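Local structure of DUF4442 domain-containing protein (Pseudomonas aeruginosa, 1SH8) at residues Phe58-Leu63 and Gly95-Glu100; Leu70-Ser75 and Glu106-Leu111. The protein is of unknown function but, as a dimeric member of the HotDog-fold clan, is probably a thioesterase. All coordinates share one frame; numbering follows the deposited sequence.

Contact 1. Residues Phe58-Leu63 and Gly95-Glu100; sequences FTLAEL and GDIRVE
Leu60 meets Ile97 and Val99, residues on one side of strand 97-102, and these apolar contacts carry the packing of helix 54-62 on that strand. With CG anti to the backbone N (chi1 177°), the leucine side chain extends to the strand and splits its two methyls between the two residues. The Leu60 and Ile97 side chains cross at about a right angle, with Leu60 CD2 3.6 Å from Ile97 CG2. Leu60 CD1 lies 3.6 Å from Val99 CG1, where the two side chains run past each other in opposite directions. A gamma-branched leucine suits this place because its fork spans two alternate strand residues, while the beta-branched isoleucine and valine offer methyls close to an extended backbone. Leu129 of strand 120-130 extends this buried side, packing on both Ile97 and Val99.

Contacts between methyls and backbone add to this. Leu60 CD2 is 3.4 Å from Ile97 O, and Val99 CG1 is 3.5 Å from Leu60 O; no hydrogen bond joins the segments. Along the short segments the axes come within 8.5 Å and run nearly parallel, at 20°.

Arg98, between the two inward-facing residues, points away from the helix and forms a salt bridge with Glu29.

This is consistent with the HotDog fold, in which a helix packs against a curved antiparallel sheet. The chemistry of the contact implies that shape and hydrocarbon burial, rather than directed polar bonds, hold helix to strand.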
ATOM      1  N   PHE A  58      -4.022   0.400  -2.897  1.00  5.30           N
ATOM      2  CA  PHE A  58      -3.631  -0.306  -1.678  1.00  5.92           C
ATOM      3  C   PHE A  58      -4.382   0.235  -0.466  1.00  5.69           C
ATOM      4  O   PHE A  58      -4.888  -0.524   0.358  1.00  6.53           O
ATOM      5  CB  PHE A  58      -2.131  -0.167  -1.413  1.00  6.27           C
ATOM      6  CG  PHE A  58      -1.682  -0.848  -0.146  1.00  6.96           C
ATOM      7  CD1 PHE A  58      -1.274  -2.182  -0.157  1.00  7.84           C
ATOM      8  CD2 PHE A  58      -1.708  -0.166   1.068  1.00  7.78           C
ATOM      9  CE1 PHE A  58      -0.895  -2.826   1.035  1.00  8.71           C
ATOM     10  CE2 PHE A  58      -1.336  -0.799   2.260  1.00  8.72           C
ATOM     11  CZ  PHE A  58      -0.929  -2.129   2.242  1.00  8.02           C
ATOM     12  N   THR A  59      -4.440   1.558  -0.355  1.00  5.51           N
ATOM     13  CA  THR A  59      -5.114   2.183   0.771  1.00  6.55           C
ATOM     14  C   THR A  59      -6.587   1.778   0.818  1.00  6.38           C
ATOM     15  O   THR A  59      -7.115   1.452   1.884  1.00  7.33           O
ATOM     16  CB  THR A  59      -4.966   3.716   0.703  1.00  6.07           C
ATOM     17  OG1 THR A  59      -3.576   4.052   0.793  1.00  6.90           O
ATOM     18  CG2 THR A  59      -5.701   4.386   1.852  1.00  7.00           C
ATOM     19  N   LEU A  60      -7.243   1.778  -0.338  1.00  5.88           N
ATOM     20  CA  LEU A  60      -8.650   1.392  -0.401  1.00  6.50           C
ATOM     21  C   LEU A  60      -8.845  -0.062   0.025  1.00  6.54           C
ATOM     22  O   LEU A  60      -9.777  -0.381   0.759  1.00  6.23           O
ATOM     23  CB  LEU A  60      -9.186   1.569  -1.825  1.00  6.56           C
ATOM     24  CG  LEU A  60     -10.638   1.111  -2.022  1.00  5.94           C
ATOM     25  CD1 LEU A  60     -11.559   1.952  -1.143  1.00  6.13           C
ATOM     26  CD2 LEU A  60     -11.026   1.243  -3.486  1.00  6.54           C
ATOM     27  N   ALA A  61      -7.956  -0.938  -0.443  1.00  6.69           N
ATOM     28  CA  ALA A  61      -8.040  -2.364  -0.130  1.00  5.56           C
ATOM     29  C   ALA A  61      -7.659  -2.704   1.307  1.00  7.12           C
ATOM     30  O   ALA A  61      -8.175  -3.659   1.882  1.00  8.08           O
ATOM     31  CB  ALA A  61      -7.156  -3.153  -1.093  1.00  6.29           C
ATOM     32  N   GLU A  62      -6.762  -1.912   1.887  1.00  6.64           N
ATOM     33  CA  GLU A  62      -6.271  -2.146   3.244  1.00  7.63           C
ATOM     34  C   GLU A  62      -7.168  -1.620   4.373  1.00  7.60           C
ATOM     35  O   GLU A  62      -7.324  -2.274   5.413  1.00  7.44           O
ATOM     36  CB  GLU A  62      -4.869  -1.523   3.373  1.00  7.36           C
ATOM     37  CG  GLU A  62      -4.075  -1.867   4.638  1.00  8.66           C
ATOM     38  CD  GLU A  62      -4.552  -1.154   5.904  1.00 11.47           C
ATOM     39  OE1 GLU A  62      -5.026   0.003   5.827  1.00 10.25           O
ATOM     40  OE2 GLU A  62      -4.423  -1.757   6.994  1.00 12.78           O
ATOM     41  N   LEU A  63      -7.756  -0.444   4.163  1.00  6.70           N
ATOM     42  CA  LEU A  63      -8.571   0.197   5.192  1.00  7.57           C
ATOM     43  C   LEU A  63      -9.763  -0.592   5.741  1.00  6.94           C
ATOM     44  O   LEU A  63     -10.144  -0.399   6.896  1.00  8.15           O
ATOM     45  CB  LEU A  63      -9.034   1.577   4.709  1.00  7.98           C
ATOM     46  CG  LEU A  63      -9.287   2.562   5.852  1.00 10.31           C
ATOM     47  CD1 LEU A  63      -7.975   2.863   6.557  1.00 11.98           C
ATOM     48  CD2 LEU A  63      -9.893   3.843   5.304  1.00 12.17           C
ATOM     49  N   GLY A  95     -11.731   6.070 -12.947  1.00 10.29           N
ATOM     50  CA  GLY A  95     -12.884   6.573 -12.231  1.00  8.97           C
ATOM     51  C   GLY A  95     -12.816   6.224 -10.759  1.00 10.10           C
ATOM     52  O   GLY A  95     -11.744   5.901 -10.239  1.00  9.44           O
ATOM     53  N   ASP A  96     -13.959   6.297 -10.083  1.00  9.74           N
ATOM     54  CA  ASP A  96     -14.025   5.977  -8.663  1.00  9.82           C
ATOM     55  C   ASP A  96     -14.000   4.464  -8.474  1.00  9.27           C
ATOM     56  O   ASP A  96     -14.627   3.715  -9.232  1.00  8.93           O
ATOM     57  CB  ASP A  96     -15.298   6.550  -8.042  1.00  9.42           C
ATOM     58  CG  ASP A  96     -15.316   8.066  -8.026  1.00 10.72           C
ATOM     59  OD1 ASP A  96     -14.290   8.683  -8.369  1.00 10.85           O
ATOM     60  OD2 ASP A  96     -16.363   8.640  -7.658  1.00 13.97           O
ATOM     61  N   ILE A  97     -13.280   4.022  -7.448  1.00  8.34           N
ATOM     62  CA  ILE A  97     -13.140   2.603  -7.156  1.00  7.10           C
ATOM     63  C   ILE A  97     -13.715   2.308  -5.775  1.00  8.20           C
ATOM     64  O   ILE A  97     -13.568   3.113  -4.854  1.00  7.41           O
ATOM     65  CB  ILE A  97     -11.644   2.199  -7.204  1.00  7.34           C
ATOM     66  CG1 ILE A  97     -11.029   2.638  -8.540  1.00  7.90           C
ATOM     67  CG2 ILE A  97     -11.491   0.703  -7.020  1.00  7.42           C
ATOM     68  CD1 ILE A  97     -11.687   2.024  -9.775  1.00  8.07           C
ATOM     69  N   ARG A  98     -14.368   1.155  -5.630  1.00  7.46           N
ATOM     70  CA  ARG A  98     -14.969   0.781  -4.355  1.00  6.93           C
ATOM     71  C   ARG A  98     -14.561  -0.602  -3.890  1.00  6.56           C
ATOM     72  O   ARG A  98     -14.032  -1.415  -4.653  1.00  7.07           O
ATOM     73  CB  ARG A  98     -16.507   0.808  -4.439  1.00  7.74           C
ATOM     74  CG  ARG A  98     -17.125   2.148  -4.783  1.00  7.62           C
ATOM     75  CD  ARG A  98     -18.639   2.108  -4.559  1.00  9.75           C
ATOM     76  NE  ARG A  98     -19.312   1.138  -5.429  1.00 10.22           N
ATOM     77  CZ  ARG A  98     -20.606   0.828  -5.346  1.00 10.72           C
ATOM     78  NH1 ARG A  98     -21.375   1.406  -4.429  1.00 10.26           N
ATOM     79  NH2 ARG A  98     -21.139  -0.056  -6.185  1.00 11.40           N
ATOM     80  N   VAL A  99     -14.841  -0.861  -2.620  1.00  6.66           N
ATOM     81  CA  VAL A  99     -14.562  -2.145  -2.012  1.00  6.66           C
ATOM     82  C   VAL A  99     -15.549  -2.347  -0.868  1.00  7.68           C
ATOM     83  O   VAL A  99     -15.992  -1.383  -0.236  1.00  7.73           O
ATOM     84  CB  VAL A  99     -13.123  -2.207  -1.433  1.00  6.05           C
ATOM     85  CG1 VAL A  99     -12.981  -1.234  -0.264  1.00  5.76           C
ATOM     86  CG2 VAL A  99     -12.798  -3.631  -0.979  1.00  7.92           C
ATOM     87  N   GLU A 100     -15.926  -3.596  -0.631  1.00  7.57           N
ATOM     88  CA  GLU A 100     -16.790  -3.904   0.494  1.00  8.95           C
ATOM     89  C   GLU A 100     -16.182  -5.110   1.193  1.00  8.86           C
ATOM     90  O   GLU A 100     -15.474  -5.910   0.578  1.00  7.88           O
ATOM     91  CB  GLU A 100     -18.250  -4.137   0.064  1.00 13.08           C
ATOM     92  CG  GLU A 100     -18.531  -5.220  -0.944  1.00 17.13           C
ATOM     93  CD  GLU A 100     -19.954  -5.107  -1.512  1.00 20.81           C
ATOM     94  OE1 GLU A 100     -20.918  -5.030  -0.723  1.00 17.47           O
ATOM     95  OE2 GLU A 100     -20.112  -5.092  -2.753  1.00 24.28           O
TER

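Contact 2. Residues Leu70-Ser75 and Glu106-Leu111; sequences LTSFDS and ERIRQL
The ring of Phe73 reaches helix 105-118 with its rim, touching Ile108 and Leu111, which lie about one helical turn apart. Phe73 CE1 sits 3.6 Å from Ile108 CG2, and Phe73 CZ lies 3.7 Å from Leu111 CD1. Ile108 O approaches the ring edge in plane, 3.4 Å from Phe73 CE1, so that the weakly positive rim, rather than the electron-rich face, meets the carbonyl oxygen. Ile108 also bridges to Ser72: Ile108 CD1 is 3.7 Å from Ser72 CB, and Ile108 CG2 is 3.6 Å from Ser72 O. Isoleucine's two branches thus serve neighbouring residues at once, and the small serine lets the helix come near, with the CA atoms of Ser72 and Ile108 6.9 Å apart.

What places the ring is the end of helix 64-72. Phe73 is the first residue to leave helical phi/psi; with CG anti to the carbonyl carbon (chi1 -58°), the side chain starts off beside the other helix, and its ring end comes nearer. Ser72 OG is hydrogen-bonded to Leu68 O, one turn back, and to Gly34 N, between strands 27-32 and 35-40. Leu103 packs on both Phe73 and Ile108.

This is plain structural packing within a probable HotDog domain, where helix 105-118 follows strand 97-102. The chemistry implies a mainly apolar junction between the end of helix 64-72, with the residue after it, and helix 105-118, the serine hydroxyl being satisfied outside it.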
ATOM      1  N   LEU A  70     -13.547  -0.638  13.647  1.00  7.94           N
ATOM      2  CA  LEU A  70     -14.293   0.492  14.200  1.00  8.22           C
ATOM      3  C   LEU A  70     -15.792   0.221  14.331  1.00  8.64           C
ATOM      4  O   LEU A  70     -16.437   0.707  15.262  1.00  9.02           O
ATOM      5  CB  LEU A  70     -14.091   1.742  13.338  1.00  7.99           C
ATOM      6  CG  LEU A  70     -12.734   2.443  13.437  1.00 10.02           C
ATOM      7  CD1 LEU A  70     -12.644   3.528  12.379  1.00  8.99           C
ATOM      8  CD2 LEU A  70     -12.559   3.038  14.833  1.00  9.18           C
ATOM      9  N   THR A  71     -16.358  -0.546  13.405  1.00  7.98           N
ATOM     10  CA  THR A  71     -17.789  -0.820  13.471  1.00  8.39           C
ATOM     11  C   THR A  71     -18.157  -2.091  14.223  1.00  8.75           C
ATOM     12  O   THR A  71     -19.316  -2.267  14.608  1.00 10.01           O
ATOM     13  CB  THR A  71     -18.414  -0.954  12.064  1.00  8.32           C
ATOM     14  OG1 THR A  71     -17.934  -2.153  11.436  1.00  8.88           O
ATOM     15  CG2 THR A  71     -18.077   0.254  11.206  1.00  8.36           C
ATOM     16  N   SER A  72     -17.181  -2.961  14.460  1.00  8.54           N
ATOM     17  CA  SER A  72     -17.481  -4.244  15.082  1.00  8.94           C
ATOM     18  C   SER A  72     -16.916  -4.553  16.462  1.00 10.20           C
ATOM     19  O   SER A  72     -17.441  -5.425  17.158  1.00 10.75           O
ATOM     20  CB  SER A  72     -17.066  -5.361  14.121  1.00  9.42           C
ATOM     21  OG  SER A  72     -17.485  -5.063  12.802  1.00  8.84           O
ATOM     22  N   PHE A  73     -15.855  -3.860  16.857  1.00  9.32           N
ATOM     23  CA  PHE A  73     -15.238  -4.130  18.150  1.00  9.87           C
ATOM     24  C   PHE A  73     -15.151  -2.908  19.052  1.00  9.98           C
ATOM     25  O   PHE A  73     -15.378  -1.782  18.613  1.00  9.92           O
ATOM     26  CB  PHE A  73     -13.828  -4.689  17.936  1.00  9.93           C
ATOM     27  CG  PHE A  73     -13.793  -5.941  17.112  1.00 10.88           C
ATOM     28  CD1 PHE A  73     -14.297  -7.138  17.619  1.00 12.95           C
ATOM     29  CD2 PHE A  73     -13.275  -5.924  15.820  1.00 11.86           C
ATOM     30  CE1 PHE A  73     -14.286  -8.305  16.849  1.00 12.52           C
ATOM     31  CE2 PHE A  73     -13.260  -7.081  15.045  1.00 12.61           C
ATOM     32  CZ  PHE A  73     -13.769  -8.275  15.564  1.00 11.97           C
ATOM     33  N   ASP A  74     -14.841  -3.160  20.325  1.00  9.32           N
ATOM     34  CA  ASP A  74     -14.652  -2.103  21.318  1.00  9.42           C
ATOM     35  C   ASP A  74     -13.347  -1.476  20.844  1.00  9.31           C
ATOM     36  O   ASP A  74     -12.274  -2.044  21.053  1.00 10.04           O
ATOM     37  CB  ASP A  74     -14.459  -2.723  22.701  1.00 10.09           C
ATOM     38  CG  ASP A  74     -14.250  -1.684  23.787  1.00 10.31           C
ATOM     39  OD1 ASP A  74     -13.549  -0.683  23.524  1.00  9.00           O
ATOM     40  OD2 ASP A  74     -14.778  -1.885  24.905  1.00 11.16           O
ATOM     41  N   SER A  75     -13.441  -0.311  20.207  1.00 10.93           N
ATOM     42  CA  SER A  75     -12.271   0.351  19.639  1.00 11.70           C
ATOM     43  C   SER A  75     -11.354   1.109  20.588  1.00 12.12           C
ATOM     44  O   SER A  75     -10.444   1.808  20.149  1.00 12.64           O
ATOM     45  CB  SER A  75     -12.704   1.257  18.481  1.00 12.42           C
ATOM     46  OG  SER A  75     -13.802   2.064  18.851  1.00 12.88           O
ATOM     47  N   GLU A 106     -20.827 -14.341  14.219  1.00 21.83           N
ATOM     48  CA  GLU A 106     -20.128 -15.387  14.952  1.00 22.71           C
ATOM     49  C   GLU A 106     -18.618 -15.146  14.986  1.00 20.13           C
ATOM     50  O   GLU A 106     -17.986 -15.329  16.028  1.00 19.15           O
ATOM     51  CB  GLU A 106     -20.437 -16.750  14.323  1.00 26.87           C
ATOM     52  CG  GLU A 106     -19.875 -17.945  15.079  1.00 34.70           C
ATOM     53  CD  GLU A 106     -20.214 -19.267  14.400  1.00 39.40           C
ATOM     54  OE1 GLU A 106     -21.420 -19.581  14.267  1.00 41.08           O
ATOM     55  OE2 GLU A 106     -19.273 -19.989  13.995  1.00 41.83           O
ATOM     56  N   ARG A 107     -18.038 -14.741  13.854  1.00 17.77           N
ATOM     57  CA  ARG A 107     -16.600 -14.472  13.800  1.00 16.60           C
ATOM     58  C   ARG A 107     -16.239 -13.300  14.706  1.00 14.46           C
ATOM     59  O   ARG A 107     -15.193 -13.303  15.352  1.00 13.85           O
ATOM     60  CB  ARG A 107     -16.141 -14.164  12.367  1.00 18.18           C
ATOM     61  CG  ARG A 107     -15.684 -15.390  11.579  1.00 21.78           C
ATOM     62  CD  ARG A 107     -14.546 -16.103  12.289  1.00 22.41           C
ATOM     63  NE  ARG A 107     -13.218 -15.615  11.914  1.00 22.33           N
ATOM     64  CZ  ARG A 107     -12.148 -15.700  12.702  1.00 22.09           C
ATOM     65  NH1 ARG A 107     -12.258 -16.241  13.909  1.00 22.80           N
ATOM     66  NH2 ARG A 107     -10.966 -15.269  12.279  1.00 21.70           N
ATOM     67  N   ILE A 108     -17.108 -12.299  14.750  1.00 14.67           N
ATOM     68  CA  ILE A 108     -16.864 -11.138  15.599  1.00 14.23           C
ATOM     69  C   ILE A 108     -16.780 -11.604  17.054  1.00 14.27           C
ATOM     70  O   ILE A 108     -15.881 -11.198  17.793  1.00 12.85           O
ATOM     71  CB  ILE A 108     -17.982 -10.080  15.441  1.00 13.97           C
ATOM     72  CG1 ILE A 108     -17.932  -9.482  14.027  1.00 14.12           C
ATOM     73  CG2 ILE A 108     -17.816  -8.981  16.492  1.00 12.95           C
ATOM     74  CD1 ILE A 108     -19.063  -8.502  13.709  1.00 13.41           C
ATOM     75  N   ARG A 109     -17.712 -12.467  17.457  1.00 15.33           N
ATOM     76  CA  ARG A 109     -17.708 -12.990  18.821  1.00 17.60           C
ATOM     77  C   ARG A 109     -16.441 -13.796  19.104  1.00 16.86           C
ATOM     78  O   ARG A 109     -15.820 -13.637  20.155  1.00 16.47           O
ATOM     79  CB  ARG A 109     -18.939 -13.864  19.073  1.00 19.82           C
ATOM     80  CG  ARG A 109     -20.202 -13.072  19.353  1.00 25.63           C
ATOM     81  CD  ARG A 109     -21.297 -13.970  19.912  1.00 29.59           C
ATOM     82  NE  ARG A 109     -21.847 -14.873  18.903  1.00 33.84           N
ATOM     83  CZ  ARG A 109     -22.705 -14.503  17.955  1.00 34.12           C
ATOM     84  NH1 ARG A 109     -23.121 -13.243  17.883  1.00 35.34           N
ATOM     85  NH2 ARG A 109     -23.141 -15.393  17.076  1.00 35.24           N
ATOM     86  N   GLN A 110     -16.054 -14.656  18.166  1.00 17.12           N
ATOM     87  CA  GLN A 110     -14.853 -15.467  18.339  1.00 17.39           C
ATOM     88  C   GLN A 110     -13.619 -14.586  18.503  1.00 16.28           C
ATOM     89  O   GLN A 110     -12.798 -14.808  19.394  1.00 16.00           O
ATOM     90  CB  GLN A 110     -14.649 -16.387  17.134  1.00 19.77           C
ATOM     91  CG  GLN A 110     -15.853 -17.246  16.791  1.00 23.86           C
ATOM     92  CD  GLN A 110     -15.575 -18.196  15.638  1.00 27.06           C
ATOM     93  OE1 GLN A 110     -14.977 -17.809  14.628  1.00 29.23           O
ATOM     94  NE2 GLN A 110     -16.013 -19.443  15.777  1.00 28.71           N
ATOM     95  N   LEU A 111     -13.499 -13.581  17.640  1.00 13.92           N
ATOM     96  CA  LEU A 111     -12.361 -12.672  17.675  1.00 14.02           C
ATOM     97  C   LEU A 111     -12.235 -11.884  18.977  1.00 14.68           C
ATOM     98  O   LEU A 111     -11.149 -11.813  19.554  1.00 14.23           O
ATOM     99  CB  LEU A 111     -12.428 -11.708  16.485  1.00 12.56           C
ATOM    100  CG  LEU A 111     -12.150 -12.354  15.122  1.00 12.01           C
ATOM    101  CD1 LEU A 111     -12.609 -11.438  14.000  1.00 10.87           C
ATOM    102  CD2 LEU A 111     -10.663 -12.665  15.005  1.00 11.94           C
TER

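Contacts 1 and 2 lie on opposite sides of the chain's centre, 21 Å apart between their centres, with nearest atoms about 7 Å apart and no touch. Their segments alternate along the chain: helix 54-62 is followed by helix 64-72, and strand 97-102 by helix 105-118. Each contact joins one member of the first pair to one of the second; strand 78-89 lies between the segments of both along the chain, with helix 64-72 also between those of contact 1. Contact 1 sets helix on strand near the middle of the fold; contact 2 sets helix end against helix farther out. Only contact 1 is reached by the second subunit, where Phe58 stacks on Phe58 of that subunit, so it lies beside the dimer interface.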